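Local atomic coordinates of HEPN domain-containing protein (Thermotoga maritima, PDB entry 1O3U), a protein that is of unknown function but belongs to the all-helical HEPN family, whose name refers to a presumed role in nucleotide binding. Residues A15-L20 and Q41-A46; C36-Q40 and L87-C91. One frame throughout, in Å; residues are numbered along the deposited sequence. Where two conformers were deposited one is given.

Interaction 1 (A15-L20 and Q41-A46); sequences AAKDDL and QAAEKA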
# COMPACT_ATOMS: atom_id res chain seq x y z
N ALA A 15 -3.83 -6.05 6.10
CA ALA A 15 -3.00 -5.24 5.23
C ALA A 15 -2.76 -3.85 5.82
O ALA A 15 -1.67 -3.33 5.69
CB ALA A 15 -3.58 -5.14 3.84
N ALA A 16 -3.76 -3.26 6.48
CA ALA A 16 -3.55 -1.97 7.17
C ALA A 16 -2.45 -2.09 8.22
O ALA A 16 -1.59 -1.21 8.33
CB ALA A 16 -4.82 -1.47 7.83
N LYS A 17 -2.49 -3.16 9.02
CA LYS A 17 -1.53 -3.37 10.10
C LYS A 17 -0.13 -3.59 9.57
O LYS A 17 0.84 -3.11 10.16
CB LYS A 17 -1.99 -4.50 11.02
CG LYS A 17 -3.21 -4.10 11.86
CD LYS A 17 -3.92 -5.30 12.50
N ASP A 18 -0.02 -4.27 8.42
CA ASP A 18 1.27 -4.44 7.75
C ASP A 18 1.81 -3.11 7.24
O ASP A 18 3.00 -2.86 7.40
CB ASP A 18 1.19 -5.41 6.59
CG ASP A 18 0.95 -6.83 7.02
OD1 ASP A 18 1.04 -7.13 8.24
OD2 ASP A 18 0.66 -7.73 6.20
N ASP A 19 0.97 -2.30 6.58
CA ASP A 19 1.37 -0.94 6.19
C ASP A 19 1.87 -0.10 7.41
O ASP A 19 2.83 0.65 7.31
CB ASP A 19 0.21 -0.17 5.55
CG ASP A 19 -0.11 -0.62 4.13
OD1 ASP A 19 0.73 -1.29 3.46
OD2 ASP A 19 -1.18 -0.28 3.59
N LEU A 20 1.17 -0.22 8.53
CA LEU A 20 1.58 0.49 9.75
C LEU A 20 2.98 0.01 10.18
O LEU A 20 3.83 0.82 10.51
CB LEU A 20 0.58 0.29 10.89
CG LEU A 20 0.81 1.15 12.14
CD1 LEU A 20 0.70 2.60 11.83
CD2 LEU A 20 -0.10 0.75 13.30
N GLN A 41 -1.55 4.94 3.54
CA GLN A 41 -2.06 3.65 3.07
C GLN A 41 -2.70 2.79 4.18
O GLN A 41 -3.78 2.21 3.99
CB GLN A 41 -0.95 2.89 2.35
CG GLN A 41 -0.38 3.63 1.13
CD GLN A 41 -1.36 3.64 -0.01
OE1 GLN A 41 -2.01 2.61 -0.28
NE2 GLN A 41 -1.51 4.80 -0.65
N ALA A 42 -2.06 2.76 5.34
CA ALA A 42 -2.55 2.00 6.49
C ALA A 42 -3.92 2.53 6.90
O ALA A 42 -4.84 1.75 7.14
CB ALA A 42 -1.62 2.10 7.62
N ALA A 43 -4.06 3.86 6.96
CA ALA A 43 -5.33 4.47 7.41
C ALA A 43 -6.45 4.18 6.38
O ALA A 43 -7.57 3.83 6.72
CB ALA A 43 -5.16 5.94 7.61
N GLU A 44 -6.12 4.36 5.12
CA GLU A 44 -7.04 4.00 4.02
C GLU A 44 -7.57 2.57 4.10
O GLU A 44 -8.79 2.30 4.00
CB GLU A 44 -6.33 4.23 2.67
CG GLU A 44 -6.11 5.67 2.35
CD GLU A 44 -5.52 5.90 0.97
OE1 GLU A 44 -5.74 5.05 0.04
OE2 GLU A 44 -4.88 6.99 0.84
N LYS A 45 -6.66 1.62 4.26
CA LYS A 45 -7.02 0.23 4.30
C LYS A 45 -7.89 -0.07 5.54
O LYS A 45 -8.83 -0.86 5.44
CB LYS A 45 -5.77 -0.66 4.23
CG LYS A 45 -5.06 -0.63 2.86
CD LYS A 45 -3.97 -1.66 2.76
CE LYS A 45 -3.25 -1.65 1.40
NZ LYS A 45 -1.98 -0.90 1.36
N ALA A 46 -7.60 0.57 6.67
CA ALA A 46 -8.32 0.31 7.93
C ALA A 46 -9.79 0.73 7.72
O ALA A 46 -10.72 -0.01 8.04
CB ALA A 46 -7.72 1.11 9.06
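A16 and A42 mark the closest passage of the two backbones, where helices 11-28 and 32-54 run antiparallel, a neighbouring pair in the helical bundle of the HEPN domain. The local axes approach to 7.7 Å with 167° between their directions, a close spacing that small side chains permit. The two alanines interlock through main-chain atoms as much as methyls: A16 CB lies 3.3 Å from A42 O, while A42 CB sits 3.4 Å from A16 O. Neither carbonyl is diverted from its helix, since A16 O still accepts from L20 N and A42 O from A46 N.

K45 illustrates how a long side chain can close the edge of this alanine-lined interface. Its CB packs on A16 CB at 3.8 Å, and CG brings the chain within loose range of D19 OD2. CD touches two neighbours, A15 CB at 3.7 Å and D19 OD2. CE remains near the same carboxylate oxygen; there the otherwise extended chain bends (chi4 97°), turning the ammonium in to form a salt bridge with D19 OD2. The two side chains cross at about a right angle, one oxygen taking the contact and OD1 lying farther off. D19 points toward helix 32-54, its CB resting on A42 CB at 3.6 Å. Because D19 is buried, the lysine charge probably stabilises its ionised form.

K45 NZ has a second partner, the Q41 OE1 of the second subunit, and Q41 OE1 of this chain accepts from K45 of that subunit in return. The intramolecular bridge therefore belongs to the dimer interface as well. Its modelled NZ to OD2 separation, 2.4 Å between K45 and D19, is very short and the exact length is doubtful; roughly at right angles to that approach, D19 OD2 also lies 3.4 Å from Q41 CB.

Interaction 2 (C36-Q40 and L87-C91); sequences CFSSQ and LDKAC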
# COMPACT_ATOMS: atom_id res chain seq x y z
N CYS A 36 5.42 8.58 6.18
CA CYS A 36 4.22 9.33 5.86
C CYS A 36 3.38 8.59 4.83
O CYS A 36 2.20 8.35 5.03
CB CYS A 36 4.62 10.69 5.33
SG CYS A 36 3.24 11.64 4.72
N PHE A 37 4.01 8.16 3.75
CA PHE A 37 3.31 7.43 2.68
C PHE A 37 2.61 6.15 3.19
O PHE A 37 1.43 5.92 2.92
CB PHE A 37 4.33 7.11 1.59
CG PHE A 37 3.77 6.30 0.47
CD1 PHE A 37 2.96 6.88 -0.48
CD2 PHE A 37 4.09 4.96 0.34
CE1 PHE A 37 2.44 6.13 -1.53
CE2 PHE A 37 3.56 4.20 -0.69
CZ PHE A 37 2.77 4.79 -1.64
N SER A 38 3.36 5.32 3.91
CA SER A 38 2.84 4.07 4.46
C SER A 38 1.68 4.32 5.43
O SER A 38 0.74 3.53 5.52
CB SER A 38 3.95 3.34 5.20
OG SER A 38 4.91 2.83 4.30
N SER A 39 1.79 5.39 6.22
CA SER A 39 0.75 5.76 7.20
C SER A 39 -0.59 6.09 6.49
O SER A 39 -1.68 5.68 6.95
CB SER A 39 1.23 6.97 8.02
OG SER A 39 2.32 6.58 8.84
N GLN A 40 -0.50 6.84 5.39
CA GLN A 40 -1.68 7.15 4.57
C GLN A 40 -2.35 5.85 4.10
O GLN A 40 -3.55 5.69 4.26
CB GLN A 40 -1.29 7.97 3.33
CG GLN A 40 -0.89 9.36 3.56
CD GLN A 40 -0.45 10.03 2.25
OE1 GLN A 40 0.22 9.41 1.40
NE2 GLN A 40 -0.83 11.28 2.08
N LEU A 87 -3.22 13.36 7.25
CA LEU A 87 -2.68 12.21 6.54
C LEU A 87 -2.88 12.34 5.04
O LEU A 87 -2.10 11.81 4.26
CB LEU A 87 -3.38 10.95 6.99
CG LEU A 87 -2.87 10.34 8.27
CD1 LEU A 87 -3.97 9.42 8.84
CD2 LEU A 87 -1.55 9.59 7.94
N ASP A 88 -3.93 13.06 4.66
CA ASP A 88 -4.26 13.24 3.26
C ASP A 88 -3.25 14.12 2.52
O ASP A 88 -3.16 14.03 1.29
CB ASP A 88 -5.64 13.85 3.13
CG ASP A 88 -6.16 13.78 1.71
OD1 ASP A 88 -6.01 12.72 1.08
OD2 ASP A 88 -6.73 14.74 1.16
N LYS A 89 -2.51 14.95 3.24
CA LYS A 89 -1.55 15.88 2.62
C LYS A 89 -0.32 15.20 2.01
O LYS A 89 0.06 14.10 2.41
CB LYS A 89 -1.10 16.92 3.65
CG LYS A 89 -2.20 17.88 4.10
CD LYS A 89 -1.91 18.42 5.50
CE LYS A 89 -3.04 19.29 6.04
NZ LYS A 89 -2.70 20.74 5.94
N ALA A 90 0.34 15.88 1.07
CA ALA A 90 1.44 15.30 0.30
C ALA A 90 2.62 14.84 1.17
O ALA A 90 3.02 15.55 2.11
CB ALA A 90 1.93 16.31 -0.75
N CYS A 91 3.15 13.65 0.86
CA CYS A 91 4.38 13.14 1.47
C CYS A 91 5.57 13.39 0.56
O CYS A 91 6.55 14.02 0.96
CB CYS A 91 4.28 11.63 1.71
SG CYS A 91 2.90 11.13 2.77
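C91, Q40 and L87 account for most of the surface buried here, and together they combine a covalent tie, a polar clasp and an apolar contact between helix 32-54 and the chain leaving helix 78-88. C91 reaches back to form a disulfide with C36, the sulfur atoms C36 SG and C91 SG being 2.0 Å apart and the bridge twisted by -66° about the S-S bond. In the conformer described, one of two for C36, its SG stands anti to the backbone N (chi1 173°), which swings the sulfur off the helix to meet C91. The same C91 SG lies beside Q40 OE1 at 3.5 Å, so the disulfide and the glutamine amide pack together.

Q40 extends beyond CG and carries its amide into the inner side of the bend made by L87-C91. NE2 donates to L87 O at 2.6 Å with an N-H...O angle of 153°, although the position of that carbonyl oxygen is less certain. K89 O also lies near Q40 NE2, at 3.0 Å, but the angle there is too poor for a hydrogen bond. Shortening Q40 to an alanine is likely to leave L87 O without its side-chain donor and to open a gap beside C91 SG.

L87 supplies the apolar element from the opposite segment. Its CD2 approaches S39 CB at 3.8 Å and lies beside the backbone N of Q40, fitting a branch against the helix surface next to the glutamine.

Residues 92-97 are not modelled, consistent with a flexible connection, and the disulfide ties the chain down just before that gap. Behind the contact runs helix 104-132, where L117 meets C36, V118 and A121 meet S39, and I124 meets L87; helix 11-28 covers S38 and, through A23, also S39.

Interactions 1 and 2 use consecutive stretches of helix 32-54, and their centres lie 11 Å apart. Along the chain the segments alternate: 15-20, 36-40, 41-46, then 87-91. Helix 32-54 thus serves both contacts, receiving helix 11-28 in interaction 1 and the end of helix 78-88 with its following turn in interaction 2. The two sites also touch directly, D19 O packing on S38 CB and A43 CB on L87 CD1. Both reach the second subunit, where F37 of one chain packs on D19 of the other. One helix consequently joins the intrachain bundle, the disulfide-tied turn and the dimer interface.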